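Local coordinates for protein methylxanthine N3-demethylase NdmB (Pseudomonas putida, PDB 6ICL) that removes the N3-methyl group of theobromine, caffeine and related methylxanthines as formaldehyde, using a Rieske [2Fe-2S] cluster, a non-heme iron, oxygen and NADH, at residues A[25-30]-A[345-350]; A[66-71]-A[147-152]; A[172-177]-A[289-294]; A[226-231]-A[250-255]. All coordinates share one frame; numbering follows the deposited sequence.

Contact 1 of 4, residues A[25-30]-A[345-350]; sequences PLLEDK and WHKELS
Here the N-terminal loop is docked on the long helix 337-355 of the catalytic domain, with Leu-26, Leu-27 and Asp-29 meeting His-346, Lys-347 and Ser-350 on one side of that helix. Two helix side chains bond to carbonyls of this irregular loop, those of Leu-26 and Asp-29. Lys-347 bends at chi2 (61°), which turns its chain toward the loop; NZ then donates to Leu-26 O at 2.8 Å, almost in line with the carbonyl bond (171° at O). A lysine suits the place because its methylenes can lie against an apolar neighbour, CD 4.1 Å from Leu-26 CD1, while NZ reaches the carbonyl. Ser-350 is short enough to let the loop come close, and its OG gives its proton to Asp-29 O at 2.8 Å, somewhat tilted from the carbonyl plane. Between these two bonds sits a water that accepts from Lys-347 NZ and donates to Ser-350 OG, joining the polar ends into one network.

Leu-27 supplies the apolar part. Its CD2 presses on the helix backbone, 3.5 Å from Lys-347 N, while CD1 lies 3.9 Å from His-346 CB, the two side chains running roughly at right angles. The imidazole leads elsewhere: ND1 is hydrogen-bonded to Tyr-32 OH and NE2 to Pro-255 O, so the ring ties the helix to the continuation of this same loop and to the chain at Pro-255. Asp-29 OD1 is shared between Thr-31 OG1 and a second water, which donates to OD1 at 2.6 Å and to the helix carbonyl Ser-350 O.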
# COMPACT_ATOMS: atom_id res chain seq x y z
N PRO A 25 10.92 -37.33 -0.63
CA PRO A 25 9.51 -37.35 -0.24
C PRO A 25 8.91 -38.75 -0.24
O PRO A 25 9.25 -39.60 -1.06
CB PRO A 25 8.84 -36.49 -1.33
CG PRO A 25 9.61 -36.82 -2.54
CD PRO A 25 11.05 -37.04 -2.08
N LEU A 26 7.99 -38.98 0.71
CA LEU A 26 7.32 -40.27 0.79
C LEU A 26 6.47 -40.54 -0.45
O LEU A 26 6.51 -41.64 -1.02
CB LEU A 26 6.44 -40.33 2.04
CG LEU A 26 5.56 -41.58 2.13
CD1 LEU A 26 6.41 -42.78 2.43
CD2 LEU A 26 4.47 -41.44 3.16
N LEU A 27 5.69 -39.56 -0.89
CA LEU A 27 4.66 -39.78 -1.90
C LEU A 27 5.12 -39.13 -3.20
O LEU A 27 4.68 -38.04 -3.56
CB LEU A 27 3.31 -39.23 -1.42
CG LEU A 27 2.88 -39.81 -0.07
CD1 LEU A 27 1.76 -38.97 0.54
CD2 LEU A 27 2.46 -41.27 -0.24
N GLU A 28 5.97 -39.85 -3.94
CA GLU A 28 6.62 -39.31 -5.13
C GLU A 28 5.64 -39.14 -6.28
O GLU A 28 5.70 -38.15 -7.02
CB GLU A 28 7.75 -40.25 -5.55
CG GLU A 28 8.95 -39.61 -6.17
CD GLU A 28 10.17 -40.48 -6.01
OE1 GLU A 28 10.06 -41.56 -5.37
OE2 GLU A 28 11.25 -40.10 -6.52
N ASP A 29 4.73 -40.10 -6.46
CA ASP A 29 3.82 -40.13 -7.60
C ASP A 29 2.44 -39.70 -7.15
O ASP A 29 1.92 -40.22 -6.16
CB ASP A 29 3.75 -41.55 -8.19
CG ASP A 29 3.12 -41.56 -9.57
OD1 ASP A 29 1.88 -41.49 -9.68
OD2 ASP A 29 3.88 -41.64 -10.55
N LYS A 30 1.84 -38.76 -7.88
CA LYS A 30 0.55 -38.19 -7.48
C LYS A 30 -0.60 -38.67 -8.35
O LYS A 30 -1.73 -38.18 -8.18
CB LYS A 30 0.62 -36.66 -7.51
CG LYS A 30 1.72 -36.07 -6.64
CD LYS A 30 1.51 -36.40 -5.18
CE LYS A 30 2.52 -35.62 -4.33
NZ LYS A 30 2.56 -36.09 -2.90
N TRP A 345 -1.37 -45.92 3.91
CA TRP A 345 -2.38 -46.12 2.88
C TRP A 345 -2.18 -45.16 1.72
O TRP A 345 -2.39 -45.55 0.57
CB TRP A 345 -3.78 -45.98 3.48
CG TRP A 345 -4.84 -46.63 2.67
CD1 TRP A 345 -4.68 -47.32 1.49
CD2 TRP A 345 -6.24 -46.69 2.97
NE1 TRP A 345 -5.90 -47.77 1.04
CE2 TRP A 345 -6.87 -47.40 1.93
CE3 TRP A 345 -7.02 -46.18 4.01
CZ2 TRP A 345 -8.23 -47.63 1.90
CZ3 TRP A 345 -8.39 -46.42 3.99
CH2 TRP A 345 -8.98 -47.14 2.95
N HIS A 346 -1.71 -43.93 1.98
CA HIS A 346 -1.38 -43.03 0.88
C HIS A 346 -0.29 -43.62 -0.00
O HIS A 346 -0.40 -43.61 -1.23
CB HIS A 346 -0.96 -41.65 1.43
CG HIS A 346 -2.05 -40.63 1.39
ND1 HIS A 346 -2.20 -39.74 0.34
CD2 HIS A 346 -3.06 -40.36 2.25
CE1 HIS A 346 -3.24 -38.97 0.56
NE2 HIS A 346 -3.79 -39.32 1.72
N LYS A 347 0.77 -44.17 0.61
CA LYS A 347 1.86 -44.74 -0.17
C LYS A 347 1.39 -45.93 -1.00
O LYS A 347 1.77 -46.07 -2.17
CB LYS A 347 3.00 -45.19 0.75
CG LYS A 347 4.25 -45.68 -0.01
CD LYS A 347 4.80 -44.54 -0.86
CE LYS A 347 6.09 -44.91 -1.58
NZ LYS A 347 6.44 -43.88 -2.62
N GLU A 348 0.56 -46.78 -0.41
CA GLU A 348 0.05 -47.95 -1.11
C GLU A 348 -0.85 -47.53 -2.27
O GLU A 348 -0.76 -48.09 -3.37
CB GLU A 348 -0.69 -48.84 -0.12
CG GLU A 348 -1.45 -50.00 -0.72
CD GLU A 348 -2.25 -50.75 0.33
OE1 GLU A 348 -1.78 -50.83 1.50
OE2 GLU A 348 -3.35 -51.24 -0.01
N LEU A 349 -1.72 -46.54 -2.03
CA LEU A 349 -2.58 -46.01 -3.09
C LEU A 349 -1.75 -45.39 -4.21
O LEU A 349 -2.05 -45.59 -5.39
CB LEU A 349 -3.53 -44.96 -2.51
CG LEU A 349 -4.59 -45.53 -1.58
CD1 LEU A 349 -5.15 -44.43 -0.69
CD2 LEU A 349 -5.69 -46.19 -2.39
N SER A 350 -0.71 -44.64 -3.85
CA SER A 350 0.15 -44.05 -4.87
C SER A 350 0.79 -45.11 -5.75
O SER A 350 0.89 -44.94 -6.97
CB SER A 350 1.23 -43.21 -4.17
OG SER A 350 2.22 -42.79 -5.09
O HOH W 1 0.13 -42.79 -8.24
O HOH W 2 4.83 -42.87 -4.61

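Contact 2 of 4, residues A[66-71]-A[147-152]; sequences LVLARL and VWVRLD
Leu-66 and Leu-68, which pack on Val-149 and Val-147, are bonded through their polar backbone groups to Val-59 and Met-57 of strand 57-61. With those needs met along the sheet, the meeting with segment 147-152 is left to carbon alone. The strands do not pair: their axes approach to 10.6 Å, and their directions differ by 127°, so two layers of side chain fill the gap. Leu-68 and Val-147 reach toward each other tip to tip, CD1 to CG1 at 4.1 Å. Leu-66 and Val-149 instead slide past one another, Leu-66 CD1 lying 4.0 Å from Val-149 CG1. Val-149 CG1 is anti to the backbone N (chi1 177°), a setting that carries this methyl to Leu-66, while CG2 is on the Leu-68 side. Beyond the strand end, Leu-151 brings CD2 to 4.2 Å from Leu-66 CD2. Leucines span the distance and beta-branched valines suit the extended backbone; all five are buried. Phe-138 of strand 137-143 touches Leu-66, Val-149 and Leu-151, and Val-40 and Cys-41 of strand 37-42 touch Leu-68. Such packing across a strongly curled antiparallel sheet is the hydrophobic core of the Rieske domain's larger beta subdomain.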
# COMPACT_ATOMS: atom_id res chain seq x y z
N LEU A 66 -9.35 -25.52 -14.15
CA LEU A 66 -10.69 -26.00 -14.51
C LEU A 66 -11.63 -24.81 -14.57
O LEU A 66 -11.44 -23.82 -13.85
CB LEU A 66 -11.26 -26.99 -13.45
CG LEU A 66 -10.39 -28.20 -13.02
CD1 LEU A 66 -11.15 -29.06 -12.02
CD2 LEU A 66 -9.98 -29.03 -14.21
N VAL A 67 -12.67 -24.93 -15.39
CA VAL A 67 -13.77 -23.97 -15.38
C VAL A 67 -15.02 -24.68 -14.88
O VAL A 67 -15.29 -25.83 -15.26
CB VAL A 67 -14.00 -23.34 -16.77
CG1 VAL A 67 -14.15 -24.44 -17.85
CG2 VAL A 67 -15.20 -22.40 -16.75
N LEU A 68 -15.74 -24.03 -13.97
CA LEU A 68 -17.05 -24.47 -13.51
C LEU A 68 -18.10 -23.57 -14.13
O LEU A 68 -17.94 -22.34 -14.17
CB LEU A 68 -17.15 -24.40 -11.98
CG LEU A 68 -16.07 -25.16 -11.19
CD1 LEU A 68 -16.29 -25.00 -9.70
CD2 LEU A 68 -16.05 -26.66 -11.57
N ALA A 69 -19.19 -24.16 -14.62
CA ALA A 69 -20.32 -23.38 -15.08
C ALA A 69 -21.58 -24.19 -14.88
O ALA A 69 -21.57 -25.43 -14.96
CB ALA A 69 -20.19 -22.99 -16.55
N ARG A 70 -22.68 -23.50 -14.61
CA ARG A 70 -23.96 -24.16 -14.43
C ARG A 70 -24.71 -24.06 -15.75
O ARG A 70 -25.06 -22.96 -16.18
CB ARG A 70 -24.78 -23.55 -13.29
CG ARG A 70 -26.13 -24.25 -13.13
CD ARG A 70 -26.51 -24.35 -11.68
NE ARG A 70 -26.41 -23.06 -11.04
CZ ARG A 70 -26.46 -22.88 -9.73
NH1 ARG A 70 -26.62 -23.91 -8.92
NH2 ARG A 70 -26.37 -21.65 -9.24
N LEU A 71 -24.89 -25.21 -16.40
CA LEU A 71 -25.56 -25.32 -17.69
C LEU A 71 -26.79 -26.20 -17.49
O LEU A 71 -26.66 -27.36 -17.06
CB LEU A 71 -24.63 -25.92 -18.74
CG LEU A 71 -23.29 -25.24 -19.03
CD1 LEU A 71 -22.58 -25.92 -20.19
CD2 LEU A 71 -23.47 -23.76 -19.33
N VAL A 147 -19.03 -28.13 -4.15
CA VAL A 147 -18.79 -28.62 -5.51
C VAL A 147 -17.59 -29.58 -5.51
O VAL A 147 -16.47 -29.19 -5.15
CB VAL A 147 -18.55 -27.46 -6.48
CG1 VAL A 147 -18.40 -27.99 -7.91
CG2 VAL A 147 -19.68 -26.44 -6.38
N TRP A 148 -17.83 -30.82 -5.96
CA TRP A 148 -16.84 -31.89 -5.99
C TRP A 148 -16.51 -32.22 -7.43
O TRP A 148 -17.38 -32.24 -8.30
CB TRP A 148 -17.37 -33.15 -5.31
CG TRP A 148 -17.76 -32.94 -3.92
CD1 TRP A 148 -18.97 -32.50 -3.45
CD2 TRP A 148 -16.93 -33.13 -2.78
NE1 TRP A 148 -18.94 -32.42 -2.08
CE2 TRP A 148 -17.70 -32.81 -1.64
CE3 TRP A 148 -15.60 -33.56 -2.61
CZ2 TRP A 148 -17.18 -32.88 -0.35
CZ3 TRP A 148 -15.10 -33.65 -1.33
CH2 TRP A 148 -15.88 -33.31 -0.22
N VAL A 149 -15.24 -32.50 -7.68
CA VAL A 149 -14.77 -32.87 -9.00
C VAL A 149 -13.89 -34.11 -8.86
O VAL A 149 -13.08 -34.21 -7.93
CB VAL A 149 -13.97 -31.73 -9.68
CG1 VAL A 149 -13.43 -32.18 -11.04
CG2 VAL A 149 -14.82 -30.45 -9.81
N ARG A 150 -14.03 -35.03 -9.81
CA ARG A 150 -13.15 -36.18 -9.93
C ARG A 150 -12.56 -36.16 -11.34
O ARG A 150 -13.31 -36.19 -12.32
CB ARG A 150 -13.89 -37.50 -9.66
CG ARG A 150 -13.00 -38.74 -9.89
CD ARG A 150 -13.71 -40.02 -9.46
NE ARG A 150 -14.88 -40.30 -10.28
CZ ARG A 150 -15.71 -41.32 -10.07
NH1 ARG A 150 -15.50 -42.17 -9.07
NH2 ARG A 150 -16.76 -41.49 -10.87
N LEU A 151 -11.23 -36.08 -11.42
CA LEU A 151 -10.60 -35.89 -12.71
C LEU A 151 -10.55 -37.17 -13.53
O LEU A 151 -10.53 -37.10 -14.76
CB LEU A 151 -9.18 -35.36 -12.53
CG LEU A 151 -9.11 -33.95 -11.97
CD1 LEU A 151 -7.64 -33.53 -11.87
CD2 LEU A 151 -9.92 -32.98 -12.86
N ASP A 152 -10.50 -38.33 -12.89
CA ASP A 152 -10.34 -39.58 -13.62
C ASP A 152 -11.34 -40.60 -13.12
O ASP A 152 -11.34 -40.97 -11.93
CB ASP A 152 -8.91 -40.13 -13.52
CG ASP A 152 -8.66 -41.23 -14.54
OD1 ASP A 152 -9.59 -41.99 -14.81
OD2 ASP A 152 -7.56 -41.31 -15.11

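Contact 3 of 4, residues A[172-177]-A[289-294]; sequences QVIVAD and MIIVRE
Gln-172 pairs with Arg-293 through both backbone and side chain. Its N donates to Arg-293 O at 2.6 Å, and its own O accepts from Arg-293 N. Both side chains leave with CG between the backbone N and the carbonyl carbon (chi1 60° for Gln-172), which brings amide and guanidinium together: Gln-172 CD sits 3.6 Å above the guanidinium plane, over its centre, with the two planes 28° apart. The groups stack without bonding each other, since NE2 and NH2, which approach closely, are both donors. OE1 of the glutamine accepts from Asp-296 N, while Arg-293 forms salt bridges to Asp-296 and Asp-300.

Val-173 turns to the other face of the sheet, where its CG1 meets Ile-290 CG2 at 3.7 Å. Next, Ile-174 N donates to Ile-291 O at 2.8 Å, and Ile-291 N returns a bond to Ile-174 O. Ile-174 CD1 crosses obliquely at the guanidinium of Arg-293, 3.5 Å from NH1, an apolar flank to the stacked pair; Leu-304 of helix 300-319 also lies on this isoleucine. These pairs set strand 171-181 antiparallel at the edge of the seven-stranded sheet of the catalytic domain. Val-175, like Ile-290 opposite it, rests on Ile-146 of strand 146-150, an apolar meeting in which this face of the sheet abuts the Rieske domain.

At Ala-176 the regular strand is interrupted, yet its N still donates to Met-289 O, 2.9 Å away. The small CB accommodates the methionine methyl, with CE at 3.8 Å. Asp-177 O is joined to Met-289 N by a water that donates to the former and accepts from the latter.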
# COMPACT_ATOMS: atom_id res chain seq x y z
N GLN A 172 -28.52 -28.53 12.95
CA GLN A 172 -28.36 -27.47 11.97
C GLN A 172 -26.92 -27.42 11.49
O GLN A 172 -25.99 -27.73 12.23
CB GLN A 172 -28.80 -26.10 12.54
CG GLN A 172 -28.04 -25.63 13.77
CD GLN A 172 -28.68 -24.41 14.40
OE1 GLN A 172 -29.40 -24.51 15.40
NE2 GLN A 172 -28.44 -23.24 13.82
N VAL A 173 -26.76 -27.02 10.22
CA VAL A 173 -25.50 -27.12 9.51
C VAL A 173 -24.93 -25.72 9.24
O VAL A 173 -25.68 -24.77 8.98
CB VAL A 173 -25.69 -27.89 8.19
CG1 VAL A 173 -24.37 -28.03 7.41
CG2 VAL A 173 -26.32 -29.25 8.47
N ILE A 174 -23.60 -25.60 9.33
CA ILE A 174 -22.83 -24.46 8.83
C ILE A 174 -21.85 -25.01 7.80
O ILE A 174 -21.00 -25.83 8.14
CB ILE A 174 -22.05 -23.74 9.93
CG1 ILE A 174 -22.96 -23.17 11.01
CG2 ILE A 174 -21.19 -22.62 9.32
CD1 ILE A 174 -22.19 -22.81 12.30
N VAL A 175 -21.97 -24.56 6.56
CA VAL A 175 -20.96 -24.81 5.53
C VAL A 175 -20.09 -23.56 5.44
O VAL A 175 -20.52 -22.50 4.95
CB VAL A 175 -21.60 -25.15 4.18
CG1 VAL A 175 -20.51 -25.51 3.15
CG2 VAL A 175 -22.59 -26.30 4.34
N ALA A 176 -18.87 -23.66 5.94
CA ALA A 176 -18.00 -22.50 6.04
C ALA A 176 -17.44 -22.13 4.67
O ALA A 176 -17.29 -22.98 3.79
CB ALA A 176 -16.86 -22.80 7.02
N ASP A 177 -17.13 -20.84 4.48
CA ASP A 177 -16.29 -20.45 3.35
C ASP A 177 -14.99 -21.25 3.41
O ASP A 177 -14.49 -21.54 4.50
CB ASP A 177 -15.96 -18.95 3.35
CG ASP A 177 -17.11 -18.07 2.87
OD1 ASP A 177 -18.11 -18.55 2.29
OD2 ASP A 177 -16.99 -16.85 3.06
N MET A 289 -14.70 -26.67 5.68
CA MET A 289 -15.17 -27.06 7.00
C MET A 289 -16.70 -27.03 7.05
O MET A 289 -17.33 -26.11 6.50
CB MET A 289 -14.60 -26.13 8.06
CG MET A 289 -15.09 -26.44 9.46
SD MET A 289 -14.37 -25.29 10.63
CE MET A 289 -15.45 -23.90 10.42
N ILE A 290 -17.28 -28.04 7.71
CA ILE A 290 -18.72 -28.11 7.97
C ILE A 290 -18.93 -28.43 9.45
O ILE A 290 -18.29 -29.35 9.99
CB ILE A 290 -19.42 -29.14 7.07
CG1 ILE A 290 -19.27 -28.72 5.60
CG2 ILE A 290 -20.91 -29.31 7.47
CD1 ILE A 290 -19.92 -29.65 4.58
N ILE A 291 -19.78 -27.65 10.10
CA ILE A 291 -20.14 -27.87 11.50
C ILE A 291 -21.61 -28.28 11.54
O ILE A 291 -22.46 -27.58 10.98
CB ILE A 291 -19.91 -26.60 12.34
CG1 ILE A 291 -18.47 -26.10 12.16
CG2 ILE A 291 -20.23 -26.85 13.80
CD1 ILE A 291 -18.23 -24.72 12.79
N VAL A 292 -21.89 -29.41 12.18
CA VAL A 292 -23.26 -29.90 12.38
C VAL A 292 -23.49 -30.01 13.87
O VAL A 292 -22.70 -30.65 14.58
CB VAL A 292 -23.52 -31.25 11.70
CG1 VAL A 292 -25.02 -31.60 11.79
CG2 VAL A 292 -23.05 -31.19 10.26
N ARG A 293 -24.56 -29.38 14.34
CA ARG A 293 -24.83 -29.33 15.76
C ARG A 293 -26.33 -29.39 15.99
O ARG A 293 -27.12 -29.09 15.09
CB ARG A 293 -24.25 -28.06 16.40
CG ARG A 293 -25.12 -26.80 16.19
CD ARG A 293 -24.32 -25.56 16.51
NE ARG A 293 -25.11 -24.33 16.64
CZ ARG A 293 -25.31 -23.44 15.66
NH1 ARG A 293 -24.82 -23.64 14.44
NH2 ARG A 293 -26.02 -22.35 15.91
N GLU A 294 -26.71 -29.78 17.20
CA GLU A 294 -28.12 -29.80 17.58
C GLU A 294 -28.65 -28.37 17.66
O GLU A 294 -27.94 -27.46 18.09
CB GLU A 294 -28.28 -30.50 18.93
CG GLU A 294 -28.05 -32.01 18.85
CD GLU A 294 -27.89 -32.67 20.21
OE1 GLU A 294 -28.08 -32.00 21.25
OE2 GLU A 294 -27.57 -33.88 20.22
O HOH W 3 -23.79 -26.03 12.97
O HOH W 4 -16.79 -25.65 3.65
O HOH W 5 -13.77 -23.95 5.39

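Contact 4 of 4, residues A[226-231]-A[250-255]; sequences LQFKLA and YRCTMP
Tyr-250 pairs with Phe-228 and crosses its side chain obliquely. Its CB lies over one face of the Phe-228 ring, 3.7 Å from the centroid and 16° off the normal, a CH-pi contact. CG comes next, only 3.2 Å from Phe-228 CE2, a tight approach, and CD1 is close to the same atom. CD2 and CE2 also meet Phe-228 CE2. The two rings form an offset stack, centroids 4.5 Å apart and planes 20° from parallel. Farther out, CE1 meets Leu-230 CD1 at 4.0 Å, and OH ends beside that same methyl. Phe-228 can reach over its partner because chi1 of 44° sets CG between the backbone N and the carbonyl carbon. CE1 of the Phe-228 ring lies 3.9 Å from Cys-252 SG, an oblique sulfur-aromatic contact.

Underneath, the backbones are bonded at two hydrogen-bonded pairs: Tyr-250 N donates to Phe-228 O at 2.8 Å and Cys-252 N to Leu-226 O at 2.8 Å, with a return bond in each pair. Gln-227 and Arg-251 occupy the opposite face, side by side, and both are held by Glu-225, whose OE1 takes a bond from Gln-227 NE2 and a salt bridge from Arg-251 NE. Aromatic and aliphatic residues on one face, beneath Ile-338 of helix 337-355, and polar ones on the other, match the helix-grip fold of Rieske oxygenase catalytic domains, in which a helix lies on an antiparallel sheet.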
# COMPACT_ATOMS: atom_id res chain seq x y z
N LEU A 226 -10.54 -44.37 6.44
CA LEU A 226 -9.90 -44.65 7.72
C LEU A 226 -10.91 -44.42 8.83
O LEU A 226 -11.57 -43.37 8.88
CB LEU A 226 -8.68 -43.77 7.95
CG LEU A 226 -7.33 -44.25 7.44
CD1 LEU A 226 -6.26 -43.22 7.76
CD2 LEU A 226 -6.96 -45.62 8.04
N GLN A 227 -11.07 -45.41 9.71
CA GLN A 227 -12.02 -45.32 10.81
C GLN A 227 -11.30 -45.63 12.11
O GLN A 227 -10.62 -46.65 12.24
CB GLN A 227 -13.20 -46.26 10.60
CG GLN A 227 -13.98 -45.95 9.35
CD GLN A 227 -15.25 -46.77 9.24
OE1 GLN A 227 -15.47 -47.69 10.03
NE2 GLN A 227 -16.09 -46.43 8.26
N PHE A 228 -11.44 -44.73 13.07
CA PHE A 228 -10.87 -44.93 14.39
C PHE A 228 -11.72 -44.16 15.38
O PHE A 228 -12.48 -43.26 15.02
CB PHE A 228 -9.40 -44.51 14.46
CG PHE A 228 -9.11 -43.18 13.78
CD1 PHE A 228 -8.92 -43.12 12.41
CD2 PHE A 228 -9.02 -42.01 14.52
CE1 PHE A 228 -8.64 -41.90 11.78
CE2 PHE A 228 -8.74 -40.79 13.89
CZ PHE A 228 -8.56 -40.74 12.53
N LYS A 229 -11.59 -44.55 16.64
CA LYS A 229 -12.37 -43.98 17.72
C LYS A 229 -11.41 -43.73 18.87
O LYS A 229 -10.51 -44.53 19.12
CB LYS A 229 -13.53 -44.92 18.11
CG LYS A 229 -14.27 -44.52 19.38
CD LYS A 229 -15.65 -45.20 19.47
CE LYS A 229 -16.36 -44.89 20.79
NZ LYS A 229 -16.78 -46.13 21.53
N LEU A 230 -11.53 -42.57 19.49
CA LEU A 230 -10.70 -42.19 20.62
C LEU A 230 -11.62 -41.92 21.81
O LEU A 230 -12.62 -41.21 21.67
CB LEU A 230 -9.86 -40.94 20.32
CG LEU A 230 -8.98 -40.94 19.07
CD1 LEU A 230 -8.24 -39.61 18.96
CD2 LEU A 230 -7.98 -42.07 19.09
N ALA A 231 -11.27 -42.49 22.96
CA ALA A 231 -12.03 -42.27 24.18
C ALA A 231 -11.04 -41.86 25.29
O ALA A 231 -9.95 -42.45 25.38
CB ALA A 231 -12.81 -43.52 24.59
N TYR A 250 -14.17 -41.15 14.32
CA TYR A 250 -13.68 -40.63 13.05
C TYR A 250 -14.04 -41.58 11.92
O TYR A 250 -13.73 -42.77 11.97
CB TYR A 250 -12.16 -40.46 13.06
CG TYR A 250 -11.65 -39.42 14.03
CD1 TYR A 250 -11.53 -39.72 15.38
CD2 TYR A 250 -11.24 -38.16 13.59
CE1 TYR A 250 -11.05 -38.82 16.27
CE2 TYR A 250 -10.76 -37.23 14.48
CZ TYR A 250 -10.66 -37.57 15.84
OH TYR A 250 -10.20 -36.68 16.77
N ARG A 251 -14.68 -41.03 10.89
CA ARG A 251 -14.79 -41.67 9.59
C ARG A 251 -14.15 -40.74 8.58
O ARG A 251 -14.58 -39.59 8.43
CB ARG A 251 -16.25 -41.97 9.23
CG ARG A 251 -16.90 -43.00 10.15
CD ARG A 251 -18.33 -43.30 9.69
NE ARG A 251 -18.38 -43.70 8.28
CZ ARG A 251 -19.49 -44.07 7.67
NH1 ARG A 251 -20.63 -44.08 8.35
NH2 ARG A 251 -19.48 -44.43 6.39
N CYS A 252 -13.12 -41.22 7.90
CA CYS A 252 -12.19 -40.38 7.15
C CYS A 252 -12.10 -40.89 5.72
O CYS A 252 -11.24 -41.74 5.45
CB CYS A 252 -10.82 -40.38 7.82
SG CYS A 252 -10.77 -39.64 9.45
N THR A 253 -12.95 -40.38 4.82
CA THR A 253 -12.82 -40.82 3.44
C THR A 253 -11.47 -40.39 2.90
O THR A 253 -11.06 -39.23 3.04
CB THR A 253 -13.93 -40.24 2.56
OG1 THR A 253 -15.20 -40.47 3.16
CG2 THR A 253 -13.91 -40.89 1.22
N MET A 254 -10.76 -41.34 2.30
CA MET A 254 -9.48 -41.05 1.67
C MET A 254 -9.67 -40.25 0.38
O MET A 254 -10.66 -40.44 -0.34
CB MET A 254 -8.74 -42.35 1.40
CG MET A 254 -8.42 -43.13 2.68
SD MET A 254 -7.12 -42.36 3.66
CE MET A 254 -5.71 -42.70 2.60
N PRO A 255 -8.70 -39.38 0.04
CA PRO A 255 -7.41 -39.21 0.71
C PRO A 255 -7.37 -38.10 1.74
O PRO A 255 -6.38 -38.05 2.44
CB PRO A 255 -6.46 -38.88 -0.44
CG PRO A 255 -7.34 -38.77 -1.70
CD PRO A 255 -8.74 -38.63 -1.22

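Overall arrangement
Contacts 3 and 4 lie on the same seven-stranded sheet, centres 19 Å apart, one at its edge strand 171-181 and the other near its opposite end. Neither touches the catalytic iron, but the side chains of Tyr-250 and Met-289 are about 10 and 11 Å from it; His-197, His-202 and Asp-314 bind it. Contact 1 touches contact 4 directly: Met-254 packs on Trp-345, His-346 and Leu-349, so helix 337-355 links the N-terminal loop to the sheet. Contact 2 belongs to the Rieske domain; strand 146-150 is followed in the chain by strand 171-181, and the nearest atoms of contacts 2 and 3 are about 6 Å apart. Contact 1 closes a loop of chain holding the other three.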